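Local coordinates for protein dihydropteroate synthase (Clostridioides difficile, PDB 6PZ2) that catalyses, as a dihydropteroate synthase of the folate pathway, the joining of p-aminobenzoate to a dihydropterin diphosphate, releasing pyrophosphate and giving dihydropteroate, at residues A[115-120]-A[162-167]; A[226-231]-A[251-256]. One frame throughout, in Å; residues are numbered along the deposited sequence.

Contact 1 of 2, residues A[115-120]-A[162-167]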
ATOM      1  N   TRP A 115     -10.084  -3.410  25.442  1.00 29.65           N
ATOM      2  CA  TRP A 115     -11.294  -2.765  25.990  1.00 30.87           C
ATOM      3  C   TRP A 115     -10.992  -1.364  26.527  1.00 30.41           C
ATOM      4  O   TRP A 115     -11.854  -0.703  27.077  1.00 32.22           O
ATOM      5  CB  TRP A 115     -11.917  -3.661  27.056  1.00 31.96           C
ATOM      6  CG  TRP A 115     -12.805  -4.678  26.426  1.00 28.98           C
ATOM      7  CD1 TRP A 115     -12.563  -6.002  26.218  1.00 31.64           C
ATOM      8  CD2 TRP A 115     -14.086  -4.402  25.852  1.00 31.12           C
ATOM      9  NE1 TRP A 115     -13.628  -6.581  25.566  1.00 33.80           N
ATOM     10  CE2 TRP A 115     -14.570  -5.618  25.322  1.00 31.76           C
ATOM     11  CE3 TRP A 115     -14.857  -3.241  25.738  1.00 35.70           C
ATOM     12  CZ2 TRP A 115     -15.796  -5.701  24.672  1.00 36.52           C
ATOM     13  CZ3 TRP A 115     -16.090  -3.337  25.132  1.00 36.31           C
ATOM     14  CH2 TRP A 115     -16.544  -4.548  24.610  1.00 38.11           C
ATOM     15  N   GLY A 116      -9.775  -0.876  26.329  1.00 30.92           N
ATOM     16  CA  GLY A 116      -9.514   0.535  26.555  1.00 32.04           C
ATOM     17  C   GLY A 116      -9.802   0.954  27.990  1.00 31.85           C
ATOM     18  O   GLY A 116     -10.323   2.045  28.234  1.00 30.29           O
ATOM     19  N   LEU A 117      -9.403   0.064  28.897  1.00 29.41           N
ATOM     20  CA  LEU A 117      -9.409   0.202  30.325  1.00 29.42           C
ATOM     21  C   LEU A 117     -10.833  -0.013  30.848  1.00 27.69           C
ATOM     22  O   LEU A 117     -11.023   0.218  32.005  1.00 31.25           O
ATOM     23  CB  LEU A 117      -8.902   1.568  30.788  1.00 27.76           C
ATOM     24  CG  LEU A 117      -7.552   2.004  30.241  1.00 32.60           C
ATOM     25  CD1 LEU A 117      -7.208   3.379  30.761  1.00 30.59           C
ATOM     26  CD2 LEU A 117      -6.460   1.020  30.614  1.00 33.44           C
ATOM     27  N   ARG A 118     -11.788  -0.438  30.046  1.00 28.52           N
ATOM     28  CA  ARG A 118     -13.180  -0.491  30.541  1.00 29.88           C
ATOM     29  C   ARG A 118     -13.568  -1.874  31.063  1.00 29.49           C
ATOM     30  O   ARG A 118     -14.652  -2.002  31.592  1.00 35.64           O
ATOM     31  CB  ARG A 118     -14.187  -0.190  29.427  1.00 28.36           C
ATOM     32  CG  ARG A 118     -14.036   1.170  28.757  1.00 33.60           C
ATOM     33  CD  ARG A 118     -13.840   2.354  29.677  1.00 35.35           C
ATOM     34  NE  ARG A 118     -13.735   3.623  28.972  1.00 35.44           N
ATOM     35  CZ  ARG A 118     -14.762   4.216  28.377  1.00 38.72           C
ATOM     36  NH1 ARG A 118     -15.995   3.769  28.589  1.00 32.44           N
ATOM     37  NH2 ARG A 118     -14.550   5.226  27.547  1.00 36.19           N
ATOM     38  N   LYS A 119     -12.830  -2.942  30.818  1.00 33.08           N
ATOM     39  CA  LYS A 119     -13.349  -4.237  31.195  1.00 36.12           C
ATOM     40  C   LYS A 119     -12.859  -4.583  32.598  1.00 36.59           C
ATOM     41  O   LYS A 119     -13.500  -5.345  33.250  1.00 42.46           O
ATOM     42  CB  LYS A 119     -12.953  -5.362  30.233  1.00 40.83           C
ATOM     43  CG  LYS A 119     -14.069  -6.353  29.923  1.00 49.40           C
ATOM     44  CD  LYS A 119     -15.439  -5.691  29.881  1.00 58.50           C
ATOM     45  CE  LYS A 119     -16.331  -6.055  28.712  1.00 64.00           C
ATOM     46  NZ  LYS A 119     -17.352  -5.003  28.490  1.00 63.36           N
ATOM     47  N   ASP A 120     -11.749  -4.034  33.043  1.00 35.37           N
ATOM     48  CA  ASP A 120     -11.262  -4.346  34.342  1.00 35.45           C
ATOM     49  C   ASP A 120     -11.000  -3.031  35.079  1.00 35.61           C
ATOM     50  O   ASP A 120     -10.064  -2.282  34.716  1.00 35.79           O
ATOM     51  CB  ASP A 120     -10.002  -5.217  34.243  1.00 37.59           C
ATOM     52  CG  ASP A 120      -9.529  -5.833  35.561  1.00 35.60           C
ATOM     53  OD1 ASP A 120      -9.596  -5.137  36.596  1.00 35.83           O
ATOM     54  OD2 ASP A 120      -9.023  -6.976  35.528  1.00 35.40           O
ATOM     55  N   GLU A 162      -9.030   9.948  30.870  1.00 37.30           N
ATOM     56  CA  GLU A 162      -9.248  10.517  32.204  1.00 42.46           C
ATOM     57  C   GLU A 162      -9.128   9.435  33.286  1.00 36.23           C
ATOM     58  O   GLU A 162      -8.501   9.704  34.325  1.00 33.88           O
ATOM     59  CB  GLU A 162     -10.574  11.277  32.269  1.00 46.98           C
ATOM     60  CG  GLU A 162     -10.390  12.732  31.856  1.00 63.62           C
ATOM     61  CD  GLU A 162     -11.655  13.525  31.548  1.00 71.81           C
ATOM     62  OE1 GLU A 162     -12.749  13.096  31.984  1.00 81.37           O
ATOM     63  OE2 GLU A 162     -11.544  14.567  30.858  1.00 62.89           O
ATOM     64  N   MET A 163      -9.671   8.238  33.041  1.00 34.80           N
ATOM     65  CA  MET A 163      -9.444   7.087  33.924  1.00 32.45           C
ATOM     66  C   MET A 163      -7.939   6.868  34.100  1.00 33.88           C
ATOM     67  O   MET A 163      -7.415   6.823  35.217  1.00 30.55           O
ATOM     68  CB  MET A 163     -10.067   5.813  33.373  1.00 34.77           C
ATOM     69  CG  MET A 163     -11.570   5.876  33.362  1.00 37.72           C
ATOM     70  SD  MET A 163     -12.312   4.574  32.318  1.00 43.62           S
ATOM     71  CE  MET A 163     -11.897   3.109  33.263  1.00 40.74           C
ATOM     72  N   ALA A 164      -7.215   6.820  33.004  1.00 32.66           N
ATOM     73  CA  ALA A 164      -5.783   6.613  33.135  1.00 34.25           C
ATOM     74  C   ALA A 164      -5.167   7.722  33.992  1.00 32.62           C
ATOM     75  O   ALA A 164      -4.346   7.492  34.887  1.00 32.97           O
ATOM     76  CB  ALA A 164      -5.140   6.538  31.773  1.00 35.55           C
ATOM     77  N   MET A 165      -5.547   8.945  33.732  1.00 36.45           N
ATOM     78  CA  MET A 165      -4.889  10.031  34.470  1.00 43.43           C
ATOM     79  C   MET A 165      -5.254  10.057  35.964  1.00 38.64           C
ATOM     80  O   MET A 165      -4.417  10.397  36.799  1.00 32.79           O
ATOM     81  CB  MET A 165      -5.276  11.379  33.879  1.00 47.21           C
ATOM     82  CG  MET A 165      -4.041  12.159  33.562  1.00 63.80           C
ATOM     83  SD  MET A 165      -3.924  12.196  31.802  1.00 70.27           S
ATOM     84  CE  MET A 165      -5.359  13.224  31.476  1.00 51.57           C
ATOM     85  N   SER A 166      -6.481   9.681  36.299  1.00 33.27           N
ATOM     86  CA  SER A 166      -6.893   9.664  37.688  0.50 34.29           C
ATOM     87  C   SER A 166      -6.043   8.658  38.468  1.00 36.80           C
ATOM     88  O   SER A 166      -5.974   8.765  39.691  1.00 42.27           O
ATOM     89  CB  SER A 166      -8.362   9.353  37.817  0.50 35.53           C
ATOM     90  OG  SER A 166      -8.640   8.057  37.311  0.50 33.95           O
ATOM     91  N   CYS A 167      -5.401   7.713  37.770  1.00 33.78           N
ATOM     92  CA  CYS A 167      -4.567   6.725  38.426  1.00 29.84           C
ATOM     93  C   CYS A 167      -3.095   7.053  38.199  1.00 27.59           C
ATOM     94  O   CYS A 167      -2.226   6.206  38.463  1.00 31.68           O
ATOM     95  CB  CYS A 167      -4.849   5.296  37.991  1.00 29.67           C
ATOM     96  SG  CYS A 167      -6.556   4.799  38.329  1.00 43.78           S
TER
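Met163 reaches from helix 149-166 to the loop 115-120, and its terminal methyl CE lies 3.3 Å from the carbonyl O of Leu117. Two apolar contacts accompany it: Met163 CE also sits 4.2 Å from Leu117 CB, while Leu117 sends its branch CD1 onto the helix itself, 3.9 Å from Ala164 CB. A bend at chi3 (68°) turns the Met163 methyl off the line of its chain and onto the loop backbone. The loop follows strand 110-113 of the TIM barrel that characterises pterin-binding enzymes, at the C-terminal end of that strand, and Trp115 to Arg118 form a type I' turn closed by Arg118 N to Trp115 O (3.0 Å). Glycine suits the positive phi of Gly116; Leu117 also has positive phi (78°). The polar side involves Arg118, whose chain crosses that of Met163 at about a right angle, with Arg118 NE 3.8 Å from Met163 SD and the sulfur oblique to the guanidinium. The hydrogen bonds of this group go to earlier turns of the same helix, NE to Ser160 OG and NH2 to the carbonyl of Phe156, whose ring adds a cation-pi contact.

Contact 2 of 2, residues A[226-231]-A[251-256]. With SO4 (sulfate ion), chain G.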
ATOM      1  N   LYS A 226      -3.940 -14.660   2.641  1.00 50.38           N
ATOM      2  CA  LYS A 226      -3.867 -14.125   1.266  1.00 53.00           C
ATOM      3  C   LYS A 226      -4.465 -12.710   1.198  1.00 48.15           C
ATOM      4  O   LYS A 226      -4.637 -12.202   0.095  1.00 39.30           O
ATOM      5  CB  LYS A 226      -4.617 -15.023   0.273  1.00 57.63           C
ATOM      6  CG  LYS A 226      -4.104 -16.451   0.121  1.00 65.02           C
ATOM      7  CD  LYS A 226      -2.717 -16.556  -0.474  1.00 79.28           C
ATOM      8  CE  LYS A 226      -2.656 -17.495  -1.662  1.00 93.18           C
ATOM      9  NZ  LYS A 226      -2.890 -18.908  -1.278  1.00 90.53           N
ATOM     10  N   ARG A 227      -4.780 -12.066   2.331  1.00 36.61           N
ATOM     11  CA  ARG A 227      -5.257 -10.682   2.309  1.00 39.38           C
ATOM     12  C   ARG A 227      -4.095  -9.689   2.474  1.00 34.84           C
ATOM     13  O   ARG A 227      -4.339  -8.520   2.691  1.00 36.77           O
ATOM     14  CB  ARG A 227      -6.303 -10.484   3.408  1.00 39.85           C
ATOM     15  CG  ARG A 227      -7.478 -11.443   3.255  1.00 37.63           C
ATOM     16  CD  ARG A 227      -8.393 -11.439   4.458  1.00 40.08           C
ATOM     17  NE  ARG A 227      -9.411 -12.439   4.195  1.00 41.99           N
ATOM     18  CZ  ARG A 227     -10.332 -12.837   5.062  1.00 40.10           C
ATOM     19  NH1 ARG A 227     -10.446 -12.258   6.242  1.00 34.43           N
ATOM     20  NH2 ARG A 227     -11.150 -13.810   4.726  1.00 38.50           N
ATOM     21  N   LEU A 228      -2.859 -10.136   2.345  1.00 30.23           N
ATOM     22  CA  LEU A 228      -1.713  -9.263   2.662  1.00 33.91           C
ATOM     23  C   LEU A 228      -1.753  -7.939   1.872  1.00 34.17           C
ATOM     24  O   LEU A 228      -1.368  -6.903   2.450  1.00 36.15           O
ATOM     25  CB  LEU A 228      -0.426 -10.044   2.373  1.00 31.52           C
ATOM     26  CG  LEU A 228       0.875  -9.286   2.619  1.00 37.40           C
ATOM     27  CD1 LEU A 228       0.869  -8.597   3.976  1.00 37.09           C
ATOM     28  CD2 LEU A 228       2.049 -10.231   2.500  1.00 39.21           C
ATOM     29  N   GLU A 229      -2.172  -7.905   0.594  1.00 32.58           N
ATOM     30  CA  GLU A 229      -2.012  -6.638  -0.116  1.00 33.94           C
ATOM     31  C   GLU A 229      -3.085  -5.664   0.375  1.00 32.90           C
ATOM     32  O   GLU A 229      -2.811  -4.466   0.435  1.00 27.90           O
ATOM     33  CB  GLU A 229      -1.858  -6.633  -1.646  1.00 36.90           C
ATOM     34  CG  GLU A 229      -2.171  -7.853  -2.461  1.00 43.11           C
ATOM     35  CD  GLU A 229      -1.392  -9.135  -2.257  1.00 47.23           C
ATOM     36  OE1 GLU A 229      -0.161  -9.131  -2.453  1.00 45.15           O
ATOM     37  OE2 GLU A 229      -2.063 -10.135  -1.910  1.00 46.28           O
ATOM     38  N   GLY A 230      -4.235  -6.146   0.828  1.00 28.87           N
ATOM     39  CA  GLY A 230      -5.194  -5.260   1.502  1.00 28.22           C
ATOM     40  C   GLY A 230      -4.636  -4.648   2.777  1.00 26.29           C
ATOM     41  O   GLY A 230      -4.840  -3.462   3.080  1.00 26.65           O
ATOM     42  N   THR A 231      -3.941  -5.470   3.557  1.00 25.00           N
ATOM     43  CA  THR A 231      -3.397  -5.010   4.808  1.00 27.42           C
ATOM     44  C   THR A 231      -2.323  -3.956   4.514  1.00 26.76           C
ATOM     45  O   THR A 231      -2.249  -2.888   5.157  1.00 27.98           O
ATOM     46  CB  THR A 231      -2.791  -6.190   5.573  1.00 31.61           C
ATOM     47  OG1 THR A 231      -3.832  -7.136   5.843  1.00 35.71           O
ATOM     48  CG2 THR A 231      -2.043  -5.728   6.804  1.00 28.46           C
ATOM     49  N   VAL A 251       5.546  -9.092   9.060  1.00 27.47           N
ATOM     50  CA  VAL A 251       6.300  -7.943   9.502  1.00 30.26           C
ATOM     51  C   VAL A 251       7.103  -7.321   8.341  1.00 30.01           C
ATOM     52  O   VAL A 251       7.096  -6.092   8.157  1.00 30.58           O
ATOM     53  CB  VAL A 251       7.171  -8.343  10.704  1.00 30.98           C
ATOM     54  CG1 VAL A 251       8.263  -7.305  10.995  1.00 31.51           C
ATOM     55  CG2 VAL A 251       6.282  -8.573  11.930  1.00 31.37           C
ATOM     56  N   TYR A 252       7.799  -8.143   7.568  1.00 33.11           N
ATOM     57  CA  TYR A 252       8.762  -7.651   6.568  1.00 34.17           C
ATOM     58  C   TYR A 252       8.045  -6.810   5.497  1.00 31.81           C
ATOM     59  O   TYR A 252       8.407  -5.663   5.185  1.00 28.89           O
ATOM     60  CB  TYR A 252       9.461  -8.833   5.892  1.00 35.74           C
ATOM     61  CG  TYR A 252      10.414  -8.416   4.802  1.00 37.76           C
ATOM     62  CD1 TYR A 252      11.618  -7.818   5.134  1.00 38.60           C
ATOM     63  CD2 TYR A 252      10.086  -8.536   3.457  1.00 39.16           C
ATOM     64  CE1 TYR A 252      12.497  -7.400   4.149  1.00 43.05           C
ATOM     65  CE2 TYR A 252      10.946  -8.105   2.455  1.00 41.07           C
ATOM     66  CZ  TYR A 252      12.168  -7.565   2.816  1.00 41.10           C
ATOM     67  OH  TYR A 252      13.054  -7.107   1.894  1.00 53.41           O
ATOM     68  N   GLU A 253       6.967  -7.392   4.982  1.00 29.56           N
ATOM     69  CA  GLU A 253       6.210  -6.791   3.903  1.00 29.13           C
ATOM     70  C   GLU A 253       5.620  -5.465   4.377  1.00 28.40           C
ATOM     71  O   GLU A 253       5.784  -4.438   3.720  1.00 30.27           O
ATOM     72  CB  GLU A 253       5.138  -7.758   3.404  1.00 31.20           C
ATOM     73  CG  GLU A 253       5.713  -9.015   2.785  1.00 32.16           C
ATOM     74  CD  GLU A 253       6.010 -10.145   3.767  1.00 39.50           C
ATOM     75  OE1 GLU A 253       5.868  -9.974   5.005  1.00 35.74           O
ATOM     76  OE2 GLU A 253       6.388 -11.212   3.289  1.00 41.57           O
ATOM     77  N   ASN A 254       5.000  -5.438   5.551  1.00 28.74           N
ATOM     78  CA  ASN A 254       4.462  -4.171   6.020  1.00 25.75           C
ATOM     79  C   ASN A 254       5.596  -3.180   6.315  1.00 27.28           C
ATOM     80  O   ASN A 254       5.412  -1.992   6.091  1.00 28.76           O
ATOM     81  CB  ASN A 254       3.559  -4.341   7.234  1.00 27.70           C
ATOM     82  CG  ASN A 254       2.223  -4.951   6.854  1.00 26.10           C
ATOM     83  OD1 ASN A 254       1.337  -4.216   6.423  1.00 25.24           O
ATOM     84  ND2 ASN A 254       2.101  -6.260   7.026  1.00 24.19           N
ATOM     85  N   LEU A 255       6.715  -3.617   6.880  1.00 26.74           N
ATOM     86  CA  LEU A 255       7.823  -2.648   7.119  1.00 29.62           C
ATOM     87  C   LEU A 255       8.296  -2.016   5.797  1.00 27.65           C
ATOM     88  O   LEU A 255       8.528  -0.794   5.758  1.00 31.58           O
ATOM     89  CB  LEU A 255       8.988  -3.354   7.816  1.00 30.49           C
ATOM     90  CG  LEU A 255      10.226  -2.500   8.100  1.00 33.34           C
ATOM     91  CD1 LEU A 255       9.925  -1.276   8.939  1.00 35.97           C
ATOM     92  CD2 LEU A 255      11.286  -3.322   8.808  1.00 37.45           C
ATOM     93  N   MET A 256       8.439  -2.831   4.738  1.00 29.75           N
ATOM     94  CA  MET A 256       8.943  -2.306   3.452  1.00 31.76           C
ATOM     95  C   MET A 256       7.975  -1.238   2.926  1.00 30.55           C
ATOM     96  O   MET A 256       8.406  -0.153   2.575  1.00 27.07           O
ATOM     97  CB  MET A 256       9.128  -3.406   2.398  1.00 32.08           C
ATOM     98  CG  MET A 256      10.176  -4.436   2.734  1.00 32.85           C
ATOM     99  SD  MET A 256      11.760  -3.648   3.115  1.00 41.99           S
ATOM    100  CE  MET A 256      11.879  -3.742   4.897  1.00 49.76           C
TER
HETATM  101  S   SO4 G 306     -13.441 -13.996   7.377  1.00 84.44           S
HETATM  102  O1  SO4 G 306     -14.319 -12.955   6.802  1.00 82.69           O
HETATM  103  O2  SO4 G 306     -14.123 -14.509   8.576  1.00 95.45           O
HETATM  104  O3  SO4 G 306     -13.264 -15.110   6.400  1.00 92.90           O
HETATM  105  O4  SO4 G 306     -12.164 -13.426   7.893  1.00 75.40           O
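Leu228, in the first turn of helix 228-240, meets Glu253 and Asn254 of helix 251-265 with its two methyl branches, while Arg227 just before it faces a different partner. Arg227, at the N-cap position, carries a chain extended from CG to NE that ends in a two-pronged grip on a sulfate ion, probably from the crystallisation liquor. Arg227 NH1 gives a 2.7 Å bond to sulfate O4 and Arg227 NH2 a 3.0 Å bond to sulfate O3, both with N-H...O angles of 167°; the sulfur lies in the guanidinium plane, at its edge. NE binds the Val222 carbonyl and NH1 also that of Arg212, which fixes the rotation of the group.

At Leu228 the first torsion (179°) sets CG anti to the backbone N and carries the branches toward the second helix. Leu228 CD2 rests 3.9 Å from Glu253 CG, with Glu253 CB close by, so the aliphatic part of the glutamate makes this contact; the two side chains cross nearly at right angles. Leu228 CD1 lies 4.0 Å from Asn254 ND2, the two chains running past each other in opposite directions.

One turn later Thr231 places its methyl CG2 3.7 Å from Asn254 OD1. The amide has its polar partners elsewhere: ND2 bonds to the Asp250 carbonyl and OD1 to Thr235 OG1, so each end of this buried group has a hydrogen bond, consistent with the assigned amide orientation.

Helices 228-240 and 251-265 are the outer helices on either side, in sequence, of strand 245-248, the last strand of the barrel. Ile232 of the first helix extends the packing against Glu253 and Asn254, Leu255 turns to Ile14 of strand 13-19, and Glu229 of the second subunit packs against Glu253 and Met256.

How the contacts relate
Both contacts are partly buried, each centred 16 Å from the middle of the chain, and they lie on opposite sides of it, with nearest atoms about 20 Å apart. They share no helix or strand: contact 1 joins the loop after strand 110-113 to helix 149-166, whereas contact 2 pairs helix 228-240 with helix 251-265. In both, van der Waals contact rather than hydrogen bonding joins the segments, and the polar groups find partners beyond the pair, in contact 2 including a sulfate ion. Contact 1 adds a methionine sulfur beside a guanidinium and touches no other chain of the assembly; contact 2 sets methyls against an amide and a glutamate chain, and borders the second subunit. Bound pteroic acid lies about 12 Å from the side chain of Leu117 and about 10 Å from that of Thr231.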